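Local coordinates for uncharacterized protein (PDB 4QPV) that is of unknown function but, as a DUF1672 family member from Staphylococcus aureus, has a unique kinked-helix-beta-beta-beta repeat fold, at residues A[27-33]-A[269-274]; A[92-96]-A[121-125]; A[138-142]-A[172-177]; A[80-84]-A[163-167]. All coordinates share one frame; numbering follows the deposited sequence. Where two conformers were deposited one is given.

Contact 1: residues A[27-33]-A[269-274]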
loop_
_atom_site.group_PDB
_atom_site.type_symbol
_atom_site.label_atom_id
_atom_site.label_comp_id
_atom_site.label_asym_id
_atom_site.label_seq_id
_atom_site.Cartn_x
_atom_site.Cartn_y
_atom_site.Cartn_z
ATOM N N TYR A 27 3.444 12.001 -12.787
ATOM C CA TYR A 27 2.157 11.328 -12.704
ATOM C C TYR A 27 1.500 11.535 -11.320
ATOM O O TYR A 27 2.092 11.200 -10.294
ATOM C CB TYR A 27 2.336 9.848 -13.009
ATOM C CG TYR A 27 1.053 9.051 -12.895
ATOM C CD1 TYR A 27 0.030 9.202 -13.828
ATOM C CD2 TYR A 27 0.892 8.094 -11.893
ATOM C CE1 TYR A 27 -1.139 8.453 -13.745
ATOM C CE2 TYR A 27 -0.262 7.314 -11.819
ATOM C CZ TYR A 27 -1.262 7.480 -12.761
ATOM O OH TYR A 27 -2.394 6.711 -12.713
ATOM N N VAL A 28 0.285 12.100 -11.313
ATOM C CA VAL A 28 -0.470 12.350 -10.083
ATOM C C VAL A 28 -1.821 11.576 -10.104
ATOM O O VAL A 28 -2.712 11.872 -9.311
ATOM C CB VAL A 28 -0.651 13.876 -9.778
ATOM C CG1 VAL A 28 0.704 14.545 -9.508
ATOM C CG2 VAL A 28 -1.434 14.610 -10.882
ATOM N N GLY A 29 -1.934 10.567 -10.973
ATOM C CA GLY A 29 -3.149 9.758 -11.067
ATOM C C GLY A 29 -4.095 10.142 -12.189
ATOM O O GLY A 29 -5.196 9.582 -12.285
ATOM N N GLN A 30 -3.686 11.092 -13.067
ATOM C CA GLN A 30 -4.574 11.509 -14.169
ATOM C C GLN A 30 -4.753 10.323 -15.142
ATOM O O GLN A 30 -3.791 9.628 -15.456
ATOM C CB GLN A 30 -4.067 12.792 -14.885
ATOM C CG GLN A 30 -2.680 12.695 -15.517
ATOM C CD GLN A 30 -1.561 13.108 -14.575
ATOM O OE1 GLN A 30 -1.282 12.462 -13.563
ATOM N NE2 GLN A 30 -0.853 14.169 -14.929
ATOM N N GLY A 31 -5.998 10.027 -15.479
ATOM C CA GLY A 31 -6.302 8.907 -16.363
ATOM C C GLY A 31 -6.453 7.563 -15.672
ATOM O O GLY A 31 -6.801 6.586 -16.328
ATOM N N PHE A 32 -6.213 7.487 -14.336
ATOM C CA PHE A 32 -6.361 6.227 -13.599
ATOM C C PHE A 32 -7.773 5.700 -13.732
ATOM O O PHE A 32 -8.748 6.412 -13.438
ATOM C CB PHE A 32 -5.987 6.375 -12.111
ATOM C CG PHE A 32 -6.276 5.140 -11.274
ATOM C CD1 PHE A 32 -5.617 3.942 -11.519
ATOM C CD2 PHE A 32 -7.212 5.182 -10.244
ATOM C CE1 PHE A 32 -5.863 2.810 -10.727
ATOM C CE2 PHE A 32 -7.461 4.061 -9.457
ATOM C CZ PHE A 32 -6.797 2.870 -9.710
ATOM N N GLN A 33 -7.898 4.470 -14.230
ATOM C CA GLN A 33 -9.220 3.870 -14.416
ATOM C C GLN A 33 -9.175 2.349 -14.386
ATOM O O GLN A 33 -8.820 1.744 -15.397
ATOM C CB GLN A 33 -9.857 4.329 -15.761
ATOM C CG GLN A 33 -11.308 3.849 -16.005
ATOM C CD GLN A 33 -12.213 4.170 -14.830
ATOM O OE1 GLN A 33 -12.581 3.301 -14.031
ATOM N NE2 GLN A 33 -12.499 5.435 -14.645
ATOM N N ILE A 269 5.435 5.347 -16.202
ATOM C CA ILE A 269 4.335 4.698 -15.499
ATOM C C ILE A 269 3.117 4.689 -16.410
ATOM O O ILE A 269 2.837 5.681 -17.089
ATOM C CB ILE A 269 4.041 5.330 -14.096
ATOM C CG1 ILE A 269 3.052 4.457 -13.245
ATOM C CG2 ILE A 269 3.562 6.782 -14.189
ATOM C CD1 ILE A 269 3.612 3.067 -12.754
ATOM N N ASN A 270 2.407 3.559 -16.435
ATOM C CA ASN A 270 1.172 3.434 -17.211
ATOM C C ASN A 270 0.095 4.274 -16.504
ATOM O O ASN A 270 -0.194 4.021 -15.340
ATOM C CB ASN A 270 0.783 1.960 -17.295
ATOM C CG ASN A 270 -0.376 1.702 -18.211
ATOM O OD1 ASN A 270 -1.518 2.037 -17.918
ATOM N ND2 ASN A 270 -0.097 1.082 -19.328
ATOM N N THR A 271 -0.484 5.266 -17.183
ATOM C CA THR A 271 -1.431 6.194 -16.537
ATOM C C THR A 271 -2.771 5.557 -16.139
ATOM O O THR A 271 -3.293 5.881 -15.072
ATOM C CB THR A 271 -1.673 7.448 -17.398
ATOM O OG1 THR A 271 -2.181 7.062 -18.674
ATOM C CG2 THR A 271 -0.400 8.295 -17.572
ATOM N N LYS A 272 -3.320 4.684 -16.992
ATOM C CA LYS A 272 -4.610 4.041 -16.739
ATOM C C LYS A 272 -4.469 2.951 -15.677
ATOM O O LYS A 272 -5.368 2.784 -14.850
ATOM C CB LYS A 272 -5.170 3.453 -18.053
ATOM C CG LYS A 272 -6.618 2.986 -17.980
ATOM C CD LYS A 272 -7.038 2.288 -19.276
ATOM C CE LYS A 272 -8.533 2.086 -19.348
ATOM N NZ LYS A 272 -8.942 1.363 -20.587
ATOM N N ARG A 273 -3.353 2.212 -15.713
ATOM C CA ARG A 273 -3.060 1.089 -14.824
ATOM C C ARG A 273 -1.650 1.229 -14.251
ATOM O O ARG A 273 -0.750 0.528 -14.704
ATOM C CB ARG A 273 -3.180 -0.240 -15.614
ATOM C CG ARG A 273 -4.515 -0.453 -16.318
ATOM C CD ARG A 273 -5.611 -0.852 -15.336
ATOM N NE ARG A 273 -6.904 -0.447 -15.871
ATOM C CZ ARG A 273 -7.567 -1.111 -16.811
ATOM N NH1 ARG A 273 -7.103 -2.272 -17.268
ATOM N NH2 ARG A 273 -8.723 -0.650 -17.264
ATOM N N PRO A 274 -1.460 2.100 -13.221
ATOM C CA PRO A 274 -0.104 2.357 -12.684
ATOM C C PRO A 274 0.409 1.256 -11.764
ATOM O O PRO A 274 0.724 1.500 -10.595
ATOM C CB PRO A 274 -0.288 3.683 -11.932
ATOM C CG PRO A 274 -1.695 3.625 -11.440
ATOM C CD PRO A 274 -2.466 2.978 -12.577
#
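Tyr27, Phe32 and Arg273 bring the flat groups that join 27-33 to 269-274. Over the centre of one face of the Tyr27 ring lies the backbone N of Gly29, two residues on in the same segment, while across the contact Ile269 CG2 comes within 3.5 Å of Tyr27 CB and Pro274 CB within 3.6 Å of Tyr27 CE2. At the edge of the Phe32 ring, near its plane, Pro274 CD stands 3.5 Å from Phe32 CD1. The guanidinium of Arg273 uses its edge: NE (2.9 Å) and NH2 (3.0 Å) both bind Gln33 O, which lies 4° out of the guanidinium plane, a side-on grip on one atom.

With chi1 at 178° Tyr27 turns its CG away from the backbone N, and the ring carries its hydroxyl across to donate to Thr271 O (OH to O, 2.7 Å). The backbones add a nearly straight bond (175° at the hydrogen) from Gln33 N to Lys272 O. A type II turn, Gly29 to Phe32, shapes one segment; an Asx motif, Asn270 OD1 to Arg273 N, shapes the other.

Strand 21-23 pairs with strand 268-270, Ile269 bonding to Met22, and Thr271 OG1 is satisfied by Pro19 O. Thr165, on helix 159-165, packs against Tyr27, Phe32 and Pro274 together.

Contact 2: residues A[92-96]-A[121-125]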
loop_
_atom_site.group_PDB
_atom_site.type_symbol
_atom_site.label_atom_id
_atom_site.label_comp_id
_atom_site.label_asym_id
_atom_site.label_seq_id
_atom_site.Cartn_x
_atom_site.Cartn_y
_atom_site.Cartn_z
ATOM N N PHE A 92 -2.174 2.899 6.265
ATOM C CA PHE A 92 -2.278 2.102 5.035
ATOM C C PHE A 92 -3.223 2.769 4.060
ATOM O O PHE A 92 -3.979 3.677 4.427
ATOM C CB PHE A 92 -2.781 0.646 5.320
ATOM C CG PHE A 92 -4.185 0.536 5.906
ATOM C CD1 PHE A 92 -5.310 0.583 5.084
ATOM C CD2 PHE A 92 -4.376 0.457 7.283
ATOM C CE1 PHE A 92 -6.605 0.533 5.633
ATOM C CE2 PHE A 92 -5.665 0.349 7.830
ATOM C CZ PHE A 92 -6.772 0.386 7.000
ATOM N N ASN A 93 -3.153 2.281 2.823
ATOM C CA ASN A 93 -4.088 2.604 1.750
ATOM C C ASN A 93 -4.717 1.306 1.315
ATOM O O ASN A 93 -4.038 0.273 1.275
ATOM C CB ASN A 93 -3.432 3.327 0.592
ATOM C CG ASN A 93 -3.227 4.783 0.895
ATOM O OD1 ASN A 93 -2.460 5.149 1.793
ATOM N ND2 ASN A 93 -3.949 5.639 0.194
ATOM N N ALA A 94 -6.017 1.336 1.048
ATOM C CA ALA A 94 -6.748 0.138 0.655
ATOM C C ALA A 94 -7.892 0.540 -0.229
ATOM O O ALA A 94 -8.139 1.737 -0.392
ATOM C CB ALA A 94 -7.276 -0.565 1.915
ATOM N N SER A 95 -8.591 -0.440 -0.811
ATOM C CA SER A 95 -9.786 -0.148 -1.603
ATOM C C SER A 95 -10.816 -1.225 -1.402
ATOM O O SER A 95 -10.485 -2.376 -1.063
ATOM C CB SER A 95 -9.461 0.043 -3.085
ATOM O OG SER A 95 -9.252 -1.200 -3.735
ATOM N N ILE A 96 -12.081 -0.850 -1.611
ATOM C CA ILE A 96 -13.201 -1.762 -1.462
ATOM C C ILE A 96 -14.153 -1.592 -2.649
ATOM O O ILE A 96 -14.533 -0.450 -2.929
ATOM C CB ILE A 96 -13.926 -1.570 -0.086
ATOM C CG1 ILE A 96 -15.080 -2.573 0.121
ATOM C CG2 ILE A 96 -14.387 -0.124 0.169
ATOM C CD1 ILE A 96 -14.660 -4.015 0.395
ATOM N N LEU A 121 -7.940 -8.316 2.045
ATOM C CA LEU A 121 -8.180 -6.996 2.620
ATOM C C LEU A 121 -7.682 -6.948 4.054
ATOM O O LEU A 121 -7.059 -5.967 4.440
ATOM C CB LEU A 121 -9.682 -6.637 2.551
ATOM C CG LEU A 121 -10.020 -5.229 3.011
ATOM C CD1 LEU A 121 -9.323 -4.158 2.116
ATOM C CD2 LEU A 121 -11.512 -5.035 3.032
ATOM N N VAL A 122 -7.928 -8.015 4.835
ATOM C CA VAL A 122 -7.399 -8.098 6.202
ATOM C C VAL A 122 -5.855 -7.915 6.158
ATOM O O VAL A 122 -5.328 -7.120 6.931
ATOM C CB VAL A 122 -7.816 -9.401 6.927
ATOM C CG1 VAL A 122 -6.994 -9.623 8.191
ATOM C CG2 VAL A 122 -9.310 -9.368 7.270
ATOM N N GLY A 123 -5.175 -8.616 5.241
ATOM C CA GLY A 123 -3.721 -8.515 5.076
ATOM C C GLY A 123 -3.270 -7.107 4.727
ATOM O O GLY A 123 -2.257 -6.628 5.235
ATOM N N THR A 124 -4.061 -6.409 3.896
ATOM C CA THR A 124 -3.809 -5.021 3.498
ATOM C C THR A 124 -3.899 -4.101 4.742
ATOM O O THR A 124 -3.043 -3.250 4.946
ATOM C CB THR A 124 -4.795 -4.649 2.383
ATOM O OG1 THR A 124 -4.375 -5.325 1.198
ATOM C CG2 THR A 124 -4.861 -3.166 2.126
ATOM N N VAL A 125 -4.929 -4.287 5.567
ATOM C CA VAL A 125 -5.103 -3.500 6.779
ATOM C C VAL A 125 -3.964 -3.823 7.752
ATOM O O VAL A 125 -3.390 -2.910 8.334
ATOM C CB VAL A 125 -6.490 -3.791 7.381
ATOM C CG1 VAL A 125 -6.606 -3.273 8.814
ATOM C CG2 VAL A 125 -7.589 -3.210 6.487
#
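Phe92, Ala94 and Leu121 belong to a helix-on-sheet layer in which the last strand of a three-stranded antiparallel meander, 90-98, meets the next long helix, 116-133. The axes of the short segments approach to 8.7 Å and run close to antiparallel, at 159°, with Phe92 opposite Val125 and Ala94 opposite Thr124.

Val125 CA stands over the centre of one face of the Phe92 ring, 4.0 Å from the centroid and 10° off its normal, which meets the definition of a CH-pi contact. The same valine closes on the far part of the ring with its methyls, CG2 lying 3.7 Å from Phe92 CZ. Phe92 achieves this with chi1 63°, its CG held between backbone N and carbonyl carbon, so that the flat of the ring meets the helix backbone. Further along, Ala94 CB meets Thr124 CG2 at 3.6 Å, and that methyl also lies 3.6 Å from Asn93 O. Leu121 CD1 then settles 3.8 Å from Ser95 O and 4.1 Å from Ala94 CB. The side-chain groups that touch are almost all apolar; Thr124 OG1 makes weak bonds to Thr120 O and Ser168 O.

Helix 48-63 shares the seam, bringing Phe59 to Ala94 and Phe58 to Leu121. Tyr187, on helix 184-190, covers Val125, while strand 78-87 pairs with 90-98 through bonds such as Val83 with Ala94.

Contact 3: residues A[138-142]-A[172-177]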
loop_
_atom_site.group_PDB
_atom_site.type_symbol
_atom_site.label_atom_id
_atom_site.label_comp_id
_atom_site.label_asym_id
_atom_site.label_seq_id
_atom_site.Cartn_x
_atom_site.Cartn_y
_atom_site.Cartn_z
ATOM N N LEU A 138 11.066 2.054 9.953
ATOM C CA LEU A 138 10.529 2.272 8.608
ATOM C C LEU A 138 10.633 3.769 8.230
ATOM O O LEU A 138 11.014 4.078 7.105
ATOM C CB LEU A 138 9.089 1.736 8.508
ATOM C CG LEU A 138 9.008 0.196 8.472
ATOM C CD1 LEU A 138 7.574 -0.289 8.749
ATOM C CD2 LEU A 138 9.514 -0.349 7.122
ATOM N N ASP A 139 10.366 4.683 9.186
ATOM C CA ASP A 139 10.527 6.124 8.942
ATOM C C ASP A 139 12.006 6.450 8.666
ATOM O O ASP A 139 12.296 7.256 7.786
ATOM C CB ASP A 139 9.970 6.944 10.099
ATOM C CG ASP A 139 8.447 6.879 10.245
ATOM O OD1 ASP A 139 7.765 6.384 9.293
ATOM O OD2 ASP A 139 7.925 7.403 11.265
ATOM N N ASN A 140 12.946 5.761 9.346
ATOM C CA ASN A 140 14.371 5.948 9.056
ATOM C C ASN A 140 14.692 5.499 7.642
ATOM O O ASN A 140 15.473 6.170 6.970
ATOM C CB ASN A 140 15.255 5.206 10.030
ATOM C CG ASN A 140 15.262 5.796 11.405
ATOM O OD1 ASN A 140 14.976 6.988 11.611
ATOM N ND2 ASN A 140 15.592 4.962 12.378
ATOM N N LEU A 141 14.096 4.372 7.189
ATOM C CA LEU A 141 14.304 3.893 5.821
ATOM C C LEU A 141 13.788 4.937 4.812
ATOM O O LEU A 141 14.476 5.220 3.819
ATOM C CB LEU A 141 13.629 2.518 5.580
ATOM C CG LEU A 141 13.736 1.929 4.144
ATOM C CD1 LEU A 141 15.216 1.744 3.714
ATOM C CD2 LEU A 141 13.021 0.598 4.045
ATOM N N THR A 142 12.603 5.526 5.084
ATOM C CA THR A 142 12.023 6.540 4.185
ATOM C C THR A 142 12.997 7.712 4.008
ATOM O O THR A 142 13.281 8.122 2.877
ATOM C CB THR A 142 10.671 7.027 4.698
ATOM O OG1 THR A 142 9.829 5.887 4.885
ATOM C CG2 THR A 142 10.012 8.023 3.725
ATOM N N ASN A 172 4.478 4.502 0.781
ATOM C CA ASN A 172 4.858 5.892 0.593
ATOM C C ASN A 172 5.415 6.003 -0.841
ATOM O O ASN A 172 5.265 5.070 -1.652
ATOM C CB ASN A 172 5.802 6.420 1.698
ATOM C CG ASN A 172 7.088 5.651 1.820
ATOM O OD1 ASN A 172 7.643 5.158 0.834
ATOM N ND2 ASN A 172 7.574 5.514 3.050
ATOM N N GLU A 173 6.005 7.142 -1.174
ATOM C CA GLU A 173 6.547 7.387 -2.513
ATOM C C GLU A 173 7.575 6.332 -2.935
ATOM O O GLU A 173 7.676 6.015 -4.118
ATOM C CB GLU A 173 7.229 8.768 -2.563
ATOM C CG GLU A 173 6.304 9.954 -2.343
ATOM C CD GLU A 173 7.046 11.215 -1.944
ATOM O OE1 GLU A 173 7.550 11.271 -0.799
ATOM O OE2 GLU A 173 7.133 12.145 -2.776
ATOM N N TYR A 174 8.346 5.804 -1.961
ATOM C CA TYR A 174 9.483 4.929 -2.212
ATOM C C TYR A 174 9.305 3.438 -2.006
ATOM O O TYR A 174 10.077 2.690 -2.603
ATOM C CB TYR A 174 10.661 5.414 -1.329
ATOM C CG TYR A 174 10.987 6.863 -1.603
ATOM C CD1 TYR A 174 11.696 7.234 -2.745
ATOM C CD2 TYR A 174 10.503 7.877 -0.774
ATOM C CE1 TYR A 174 11.914 8.576 -3.058
ATOM C CE2 TYR A 174 10.709 9.225 -1.084
ATOM C CZ TYR A 174 11.437 9.567 -2.216
ATOM O OH TYR A 174 11.635 10.882 -2.550
ATOM N N TYR A 175 8.367 2.996 -1.172
ATOM C CA TYR A 175 8.201 1.562 -0.949
ATOM C C TYR A 175 6.832 1.234 -0.425
ATOM O O TYR A 175 6.071 2.120 -0.009
ATOM C CB TYR A 175 9.289 1.001 0.022
ATOM C CG TYR A 175 9.223 1.534 1.443
ATOM C CD1 TYR A 175 8.349 0.981 2.378
ATOM C CD2 TYR A 175 10.078 2.548 1.867
ATOM C CE1 TYR A 175 8.305 1.447 3.693
ATOM C CE2 TYR A 175 10.064 3.003 3.188
ATOM C CZ TYR A 175 9.157 2.467 4.090
ATOM O OH TYR A 175 9.103 2.942 5.381
ATOM N N TYR A 176 6.526 -0.064 -0.435
ATOM C CA TYR A 176 5.298 -0.558 0.169
ATOM C C TYR A 176 5.674 -1.749 1.061
ATOM O O TYR A 176 6.741 -2.383 0.874
ATOM C CB TYR A 176 4.223 -0.894 -0.873
ATOM C CG TYR A 176 4.588 -2.061 -1.762
ATOM C CD1 TYR A 176 5.400 -1.882 -2.880
ATOM C CD2 TYR A 176 4.132 -3.350 -1.481
ATOM C CE1 TYR A 176 5.758 -2.953 -3.692
ATOM C CE2 TYR A 176 4.478 -4.431 -2.292
ATOM C CZ TYR A 176 5.283 -4.225 -3.404
ATOM O OH TYR A 176 5.641 -5.283 -4.201
ATOM N N LEU A 177 4.815 -2.020 2.054
ATOM C CA LEU A 177 5.009 -3.079 3.042
ATOM C C LEU A 177 3.871 -4.108 2.882
ATOM O O LEU A 177 2.720 -3.711 2.678
ATOM C CB LEU A 177 5.007 -2.402 4.442
ATOM C CG LEU A 177 5.171 -3.240 5.716
ATOM C CD1 LEU A 177 6.588 -3.628 5.928
ATOM C CD2 LEU A 177 4.801 -2.411 6.928
#
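Leu138 O is gripped by two donors: Thr142 N, in the ordinary helical bond, and Tyr175 OH, which reaches it across the contact at 2.8 Å. The hydroxyl comes from well above the carbonyl plane, 58° out of it, with a C=O...donor angle of 104°, so it approaches the flank of the carbonyl. This is a helix-on-sheet contact, helix 135-147 lying against strand 175-178 at the margin of a mixed sheet, with axes nearly antiparallel and 11.0 Å apart for the short segments.

Tyr175 is the central side chain. Its chi1 of 65° places CG between backbone N and carbonyl carbon, and the ring extends toward the helix with both faces occupied near the rim. Leu141 CD2 covers one of them, 3.9 Å from Tyr175 CE2; over the opposite face lies Asn172 OD1. That oxygen has work of its own: it accepts from Tyr174 N and Tyr175 N, each at 3.0 Å and from opposite faces of the amide plane, forming an Asx turn and an Asx motif. With OD1 held in the turn, Asn172 ND2 is on the helix side, 2.9 Å from Thr142 OG1.

Val221, on the adjacent strand 220-227, touches Leu138, Leu141, Tyr175 and Leu177. Leu138 and Leu177 cross at about a right angle, meeting where Leu138 CD1 lies 3.9 Å from Leu177 CD2.

Contact 4: residues A[80-84]-A[163-167]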
loop_
_atom_site.group_PDB
_atom_site.type_symbol
_atom_site.label_atom_id
_atom_site.label_comp_id
_atom_site.label_asym_id
_atom_site.label_seq_id
_atom_site.Cartn_x
_atom_site.Cartn_y
_atom_site.Cartn_z
ATOM N N GLU A 80 -15.724 1.581 -6.797
ATOM C CA GLU A 80 -14.626 1.225 -5.898
ATOM C C GLU A 80 -14.146 2.473 -5.171
ATOM O O GLU A 80 -13.999 3.526 -5.793
ATOM C CB GLU A 80 -13.492 0.569 -6.677
ATOM C CG GLU A 80 -12.361 0.036 -5.804
ATOM C CD GLU A 80 -11.384 -0.806 -6.596
ATOM O OE1 GLU A 80 -11.584 -0.966 -7.825
ATOM O OE2 GLU A 80 -10.422 -1.318 -5.986
ATOM N N VAL A 81 -13.919 2.351 -3.853
ATOM C CA VAL A 81 -13.462 3.452 -2.997
ATOM C C VAL A 81 -12.068 3.150 -2.495
ATOM O O VAL A 81 -11.874 2.122 -1.846
ATOM C CB VAL A 81 -14.393 3.732 -1.781
ATOM C CG1 VAL A 81 -14.034 5.052 -1.096
ATOM C CG2 VAL A 81 -15.855 3.702 -2.166
ATOM N N PHE A 82 -11.127 4.054 -2.752
ATOM C CA PHE A 82 -9.751 3.972 -2.264
ATOM C C PHE A 82 -9.766 4.781 -0.977
ATOM O O PHE A 82 -10.410 5.838 -0.945
ATOM C CB PHE A 82 -8.783 4.550 -3.300
ATOM C CG PHE A 82 -8.556 3.627 -4.470
ATOM C CD1 PHE A 82 -9.549 3.441 -5.439
ATOM C CD2 PHE A 82 -7.354 2.943 -4.612
ATOM C CE1 PHE A 82 -9.345 2.565 -6.507
ATOM C CE2 PHE A 82 -7.153 2.066 -5.684
ATOM C CZ PHE A 82 -8.145 1.889 -6.623
ATOM N N VAL A 83 -9.126 4.273 0.078
ATOM C CA VAL A 83 -9.104 4.938 1.374
ATOM C C VAL A 83 -7.667 5.024 1.912
ATOM O O VAL A 83 -6.827 4.195 1.579
ATOM C CB VAL A 83 -10.041 4.259 2.423
ATOM C CG1 VAL A 83 -11.507 4.222 1.959
ATOM C CG2 VAL A 83 -9.546 2.850 2.811
ATOM N N HIS A 84 -7.415 6.023 2.756
ATOM C CA HIS A 84 -6.166 6.165 3.482
ATOM C C HIS A 84 -6.497 6.138 4.961
ATOM O O HIS A 84 -7.449 6.787 5.413
ATOM C CB HIS A 84 -5.381 7.443 3.106
ATOM C CG HIS A 84 -4.083 7.587 3.861
ATOM N ND1 HIS A 84 -2.997 6.770 3.594
ATOM C CD2 HIS A 84 -3.748 8.443 4.863
ATOM C CE1 HIS A 84 -2.032 7.163 4.418
ATOM N NE2 HIS A 84 -2.429 8.167 5.194
HETATM N N MSE A 163 -1.762 8.035 -3.218
HETATM C CA MSE A 163 -3.022 8.264 -2.495
HETATM C C MSE A 163 -4.235 7.906 -3.354
HETATM O O MSE A 163 -5.168 7.265 -2.848
HETATM C CB MSE A 163 -3.122 9.719 -2.009
HETATM C CG MSE A 163 -2.206 10.015 -0.827
HETATM SE SE MSE A 163 -2.524 8.871 0.754
HETATM C CE MSE A 163 -0.728 8.350 0.984
ATOM N N LYS A 164 -4.212 8.241 -4.632
ATOM C CA LYS A 164 -5.356 7.989 -5.510
ATOM C C LYS A 164 -5.376 6.665 -6.257
ATOM O O LYS A 164 -6.454 6.290 -6.747
ATOM C CB LYS A 164 -5.426 9.127 -6.531
ATOM C CG LYS A 164 -5.748 10.457 -5.860
ATOM C CD LYS A 164 -5.848 11.613 -6.815
ATOM C CE LYS A 164 -6.052 12.893 -6.025
ATOM N NZ LYS A 164 -6.837 13.899 -6.789
ATOM N N THR A 165 -4.212 5.986 -6.426
ATOM C CA THR A 165 -4.209 4.823 -7.321
ATOM C C THR A 165 -3.730 3.510 -6.711
ATOM O O THR A 165 -3.774 2.486 -7.401
ATOM C CB THR A 165 -3.360 5.130 -8.581
ATOM O OG1 THR A 165 -1.953 5.077 -8.293
ATOM C CG2 THR A 165 -3.719 6.467 -9.246
ATOM N N GLN A 166 -3.223 3.530 -5.473
ATOM C CA GLN A 166 -2.647 2.323 -4.864
ATOM C C GLN A 166 -3.473 1.880 -3.668
ATOM O O GLN A 166 -4.113 2.716 -3.015
ATOM C CB GLN A 166 -1.171 2.571 -4.475
ATOM C CG GLN A 166 -0.299 3.091 -5.666
ATOM C CD GLN A 166 -0.135 2.072 -6.785
ATOM O OE1 GLN A 166 0.248 0.915 -6.572
ATOM N NE2 GLN A 166 -0.415 2.486 -8.014
ATOM N N ASN A 167 -3.475 0.558 -3.400
ATOM C CA ASN A 167 -4.361 -0.036 -2.394
ATOM C C ASN A 167 -3.794 -1.327 -1.796
ATOM O O ASN A 167 -4.563 -2.239 -1.468
ATOM C CB ASN A 167 -5.719 -0.353 -3.115
ATOM C CG ASN A 167 -5.604 -1.338 -4.272
ATOM O OD1 ASN A 167 -4.522 -1.849 -4.606
ATOM N ND2 ASN A 167 -6.718 -1.642 -4.910
#
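Phe82 points its ring into the end of helix 159-165, where three successive carbonyl oxygens come close to it. With chi1 at -75° its CG lies beside the backbone N and opposite the carbonyl carbon, and the ring takes Gln166 O at its edge, in plane and 3.6 Å from Phe82 CD2. Lys164 O lies over one face, offset toward the rim, while Thr165 O comes 3.8 Å from Phe82 CE2.

Asn167 holds chi1 at 61°, in the position between backbone N and carbonyl carbon. This lays its amide nearly parallel to the Phe82 ring plane, with Asn167 CB 3.8 Å from Phe82 CE2. Its ND2 donates to Ser95 OG, which also bonds to Glu80 OE2; the extended chain of Glu80 carries the carboxylate to that serine, and OE1 reaches Ser75 OG.

The fold element here is the middle strand, 78-87, of the antiparallel meander: Glu80, Phe82 and His84 face the helix end, whereas Val81 and Val83 pack on helix 48-63.

Met163, a selenomethionine, bends at chi2 and chi3 to bring its selenium over one face of the His84 ring, SE lying 3.9 Å from the ring centroid and 27° off the normal, nearest to His84 ND1. That nitrogen has its polar partner in Asn93 of the adjacent strand. This Met-aromatic contact describes one of two deposited conformers. Beyond the helix end, Gln166 folds back so that its NE2 donates to Thr165 OG1 (3.0 Å), which itself bonds to Ala161 O within the helix, and the same nitrogen bonds to Pro274 O.

Contact 2 is the buried one, joined by methyls and a ring face, whereas contacts 1, 3 and 4 are partly buried. Contact 4 relies on ring, carbonyl and selenium packing, and contact 3 adds a tyrosine hydroxyl bond to its apolar groups. Contact 1, about 16 Å from the centre of the chain, is the most peripheral and alone has both backbone and side-chain bonds between its segments. Contacts 2 and 4 use neighbouring strands of the same meander and touch through Ser95 and Glu80. Contact 4 also reaches contact 1, Phe32 meeting Phe82 with rings about 80° apart. Contact 3 stands apart on the mixed sheet, touching none of the others, although its helix follows that of contact 2.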